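Local atomic coordinates of histidine acid phosphatase (PDB entry 6RXD), a protein that probably removes phosphate groups from inositol polyphosphates such as phytate, and from 2,3-bisphosphoglycerate, as a member of the histidine acid phosphatase family. Residues 370-373 against 374-377; 478-481 against 482-485. One frame throughout, in Å; residues are numbered along the deposited sequence.

Contact 1 of 2, residues 370-373 against 374-377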
loop_
_atom_site.group_PDB
_atom_site.type_symbol
_atom_site.label_atom_id
_atom_site.label_comp_id
_atom_site.label_asym_id
_atom_site.label_seq_id
_atom_site.Cartn_x
_atom_site.Cartn_y
_atom_site.Cartn_z
ATOM N N ILE A 370 7.075 -15.070 0.111
ATOM C CA ILE A 370 5.789 -15.233 -0.555
ATOM C C ILE A 370 5.672 -14.384 -1.819
ATOM O O ILE A 370 4.837 -14.662 -2.677
ATOM C CB ILE A 370 4.611 -14.908 0.390
ATOM C CG1 ILE A 370 4.700 -13.480 0.925
ATOM C CG2 ILE A 370 4.578 -15.899 1.547
ATOM C CD1 ILE A 370 3.371 -12.990 1.537
ATOM N N ALA A 371 6.503 -13.348 -1.937
ATOM C CA ALA A 371 6.412 -12.459 -3.097
ATOM C C ALA A 371 7.134 -13.038 -4.317
ATOM O O ALA A 371 7.131 -12.435 -5.386
ATOM C CB ALA A 371 6.947 -11.061 -2.765
ATOM N N GLN A 372 7.756 -14.201 -4.154
ATOM C CA GLN A 372 8.488 -14.815 -5.263
ATOM C C GLN A 372 7.686 -14.984 -6.569
ATOM O O GLN A 372 8.229 -14.731 -7.641
ATOM C CB GLN A 372 9.125 -16.140 -4.838
ATOM C CG GLN A 372 10.171 -16.669 -5.827
ATOM C CD GLN A 372 11.377 -15.755 -5.936
ATOM O OE1 GLN A 372 11.933 -15.317 -4.928
ATOM N NE2 GLN A 372 11.771 -15.439 -7.164
ATOM N N PRO A 373 6.397 -15.382 -6.491
ATOM C CA PRO A 373 5.646 -15.501 -7.749
ATOM C C PRO A 373 5.569 -14.186 -8.518
ATOM O O PRO A 373 5.504 -14.214 -9.753
ATOM C CB PRO A 373 4.238 -15.893 -7.289
ATOM C CG PRO A 373 4.432 -16.541 -5.962
ATOM C CD PRO A 373 5.652 -15.941 -5.344
ATOM N N LEU A 374 5.540 -13.057 -7.812
ATOM C CA LEU A 374 5.471 -11.760 -8.482
ATOM C C LEU A 374 6.820 -11.402 -9.097
ATOM O O LEU A 374 6.896 -10.944 -10.246
ATOM C CB LEU A 374 5.027 -10.665 -7.511
ATOM C CG LEU A 374 4.958 -9.261 -8.121
ATOM C CD1 LEU A 374 4.016 -9.222 -9.323
ATOM C CD2 LEU A 374 4.511 -8.271 -7.050
ATOM N N LEU A 375 7.890 -11.616 -8.340
ATOM C CA LEU A 375 9.237 -11.405 -8.869
ATOM C C LEU A 375 9.486 -12.339 -10.057
ATOM O O LEU A 375 10.039 -11.917 -11.072
ATOM C CB LEU A 375 10.291 -11.610 -7.777
ATOM C CG LEU A 375 11.750 -11.457 -8.226
ATOM C CD1 LEU A 375 11.964 -10.134 -8.965
ATOM C CD2 LEU A 375 12.658 -11.544 -7.005
ATOM N N ASP A 376 9.056 -13.596 -9.944
ATOM C CA ASP A 376 9.126 -14.516 -11.081
ATOM C C ASP A 376 8.413 -13.926 -12.295
ATOM O O ASP A 376 8.930 -13.982 -13.408
ATOM C CB ASP A 376 8.485 -15.875 -10.753
ATOM C CG ASP A 376 9.334 -16.729 -9.824
ATOM O OD1 ASP A 376 10.520 -16.403 -9.599
ATOM O OD2 ASP A 376 8.801 -17.751 -9.332
ATOM N N ASP A 377 7.227 -13.366 -12.093
ATOM C CA ASP A 377 6.466 -12.845 -13.226
ATOM C C ASP A 377 7.072 -11.562 -13.791
ATOM O O ASP A 377 6.966 -11.299 -14.995
ATOM C CB ASP A 377 5.003 -12.589 -12.854
ATOM C CG ASP A 377 4.100 -12.590 -14.067
ATOM O OD1 ASP A 377 4.076 -13.620 -14.774
ATOM O OD2 ASP A 377 3.440 -11.563 -14.340
#
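Gln372 reaches forward along its own helix to Asp376, one turn on. From CB, with CG anti to the backbone N (chi1 -166°), the chain bends at chi2 and turns its amide toward the following turn. Gln372 CG lies 3.8 Å from Asp376 OD1, and Gln372 CD is as far from the same oxygen. Gln372 NE2 at the tip bonds to Asp376 OD1 at 2.9 Å and almost straight, N-H...O 173°. The carboxylate oxygen sits in the amide plane of Gln372, yet the amide comes to it from above the carboxylate plane, the two planes being 52° apart. Gln372 NE2 also passes 4.0 Å from Leu375 CD2, while Leu409 of helix 400-410 borders both side chains. Backbone bonds run beneath this bridge: Asp376 N gives to Gln372 O at 2.7 Å and Asp377 N to Pro373 O at 3.0 Å. Ala371 O takes two donors, Leu374 N and Leu375 N. The Asp377 carboxylate leads away from this turn to a salt bridge with Arg396. An i to i+4 side-chain bridge laid over i to i+4 backbone bonds is characteristic of an alpha helix, here the N-terminal part of helix 372-386.

Contact 2 of 2, residues 478-481 against 482-485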
loop_
_atom_site.group_PDB
_atom_site.type_symbol
_atom_site.label_atom_id
_atom_site.label_comp_id
_atom_site.label_asym_id
_atom_site.label_seq_id
_atom_site.Cartn_x
_atom_site.Cartn_y
_atom_site.Cartn_z
ATOM N N PRO A 478 18.866 2.401 -7.837
ATOM C CA PRO A 478 19.633 1.215 -8.212
ATOM C C PRO A 478 18.900 -0.031 -7.759
ATOM O O PRO A 478 18.067 0.026 -6.849
ATOM C CB PRO A 478 20.932 1.367 -7.412
ATOM C CG PRO A 478 20.575 2.258 -6.246
ATOM C CD PRO A 478 19.531 3.207 -6.795
ATOM N N PHE A 479 19.197 -1.154 -8.392
ATOM C CA PHE A 479 18.817 -2.435 -7.823
ATOM C C PHE A 479 19.694 -2.690 -6.601
ATOM O O PHE A 479 20.603 -1.898 -6.306
ATOM C CB PHE A 479 18.945 -3.542 -8.874
ATOM C CG PHE A 479 17.746 -3.634 -9.803
ATOM C CD1 PHE A 479 16.704 -4.507 -9.523
ATOM C CD2 PHE A 479 17.662 -2.839 -10.941
ATOM C CE1 PHE A 479 15.608 -4.598 -10.368
ATOM C CE2 PHE A 479 16.565 -2.924 -11.789
ATOM C CZ PHE A 479 15.531 -3.806 -11.493
ATOM N N ARG A 480 19.408 -3.761 -5.865
ATOM C CA ARG A 480 20.095 -4.040 -4.602
ATOM C C ARG A 480 21.601 -4.136 -4.798
ATOM O O ARG A 480 22.070 -4.474 -5.885
ATOM C CB ARG A 480 19.553 -5.328 -3.969
ATOM C CG ARG A 480 19.592 -6.519 -4.897
ATOM C CD ARG A 480 18.965 -7.758 -4.238
ATOM N NE ARG A 480 19.550 -7.993 -2.918
ATOM C CZ ARG A 480 18.879 -8.375 -1.834
ATOM N NH1 ARG A 480 17.566 -8.599 -1.876
ATOM N NH2 ARG A 480 19.534 -8.549 -0.688
ATOM N N SER A 481 22.353 -3.827 -3.744
ATOM C CA SER A 481 23.795 -3.588 -3.848
ATOM C C SER A 481 24.608 -4.752 -4.411
ATOM O O SER A 481 25.699 -4.546 -4.941
ATOM C CB SER A 481 24.354 -3.183 -2.483
ATOM O OG SER A 481 24.284 -4.277 -1.592
ATOM N N GLU A 482 24.093 -5.972 -4.313
ATOM C CA GLU A 482 24.816 -7.103 -4.885
ATOM C C GLU A 482 24.843 -7.042 -6.415
ATOM O O GLU A 482 25.743 -7.602 -7.058
ATOM C CB GLU A 482 24.197 -8.421 -4.411
ATOM C CG GLU A 482 24.242 -8.634 -2.907
ATOM C CD GLU A 482 22.943 -8.240 -2.217
ATOM O OE1 GLU A 482 22.236 -7.330 -2.713
ATOM O OE2 GLU A 482 22.617 -8.854 -1.181
ATOM N N CYS A 483 23.852 -6.373 -7.001
ATOM C CA CYS A 483 23.734 -6.307 -8.460
ATOM C C CYS A 483 24.750 -5.364 -9.082
ATOM O O CYS A 483 24.965 -4.264 -8.578
ATOM C CB CYS A 483 22.333 -5.845 -8.871
ATOM S SG CYS A 483 20.999 -6.937 -8.337
ATOM N N THR A 484 25.349 -5.788 -10.196
ATOM C CA THR A 484 26.319 -4.966 -10.921
ATOM C C THR A 484 25.662 -4.367 -12.156
ATOM O O THR A 484 25.148 -5.108 -12.984
ATOM C CB THR A 484 27.495 -5.826 -11.412
ATOM O OG1 THR A 484 28.147 -6.423 -10.290
ATOM C CG2 THR A 484 28.504 -4.984 -12.194
ATOM N N PRO A 485 25.671 -3.024 -12.285
ATOM C CA PRO A 485 25.042 -2.421 -13.470
ATOM C C PRO A 485 25.890 -2.550 -14.726
ATOM O O PRO A 485 26.994 -3.099 -14.682
ATOM C CB PRO A 485 24.862 -0.941 -13.078
ATOM C CG PRO A 485 25.790 -0.716 -11.936
ATOM C CD PRO A 485 25.955 -2.039 -11.229
HETATM O O HOH W 1 23.366 -2.300 -7.573
HETATM O O HOH W 2 21.681 -5.337 -0.714
#
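Arg480 and Glu482 clasp each other over a type I beta turn that runs from Arg480 to Cys483, in the loop between strands 475-477 and 493-494. The turn is closed by its backbone bond, Cys483 N to Arg480 O, at 2.8 Å. The charged pair is a side-on, two-nitrogen salt bridge: Arg480 NE meets Glu482 OE1 at 2.8 Å and nearly straight (171°), and Arg480 NH2 meets Glu482 OE2 at 3.1 Å. Guanidinium and carboxylate planes are 46° apart; NE comes to OE1 from above the carboxylate plane, whereas NH2 meets OE2 on the syn side, modestly out of that plane. A bend at chi2 (97°) folds Glu482 back toward the arginine. A leucine in place of Arg480 would probably leave the Glu482 carboxylate without its charged mate and freer to turn. Apolar contacts gather at the sulfur, where Cys483 SG lies 3.7 Å from Arg480 CG and close to Phe479 CB; SG continues into the disulfide with Cys501. The Phe479 ring makes edge-to-face contacts with Tyr493 and Trp448. Two waters add polar contacts: one lies within bonding reach of Arg480 O and Cys483 O, with more acceptors about it than it has protons, and another links Ser481 OG to Glu482 OE1, lying 2.9 Å from each oxygen.

Contacts 1 and 2 come one after the other along the chain, with centres about 19 Å apart and nearest atoms about 7 Å apart, so they do not touch. Contact 1 lies in the N-terminal part of helix 372-386, packed against helix 400-410; contact 2 is a disulfide-tied turn farther from the middle of the chain, its centre about 24 Å out against about 17 Å. His506 lies near both: its side chain is about 7 Å from that of Leu375 and about 3 Å from that of Arg480. This histidine is a zinc ligand in a structure of the protein, though no zinc is bound there in this model. The zinc sites of Glu94 with His326 and of His242 with Glu251 involve neither contact.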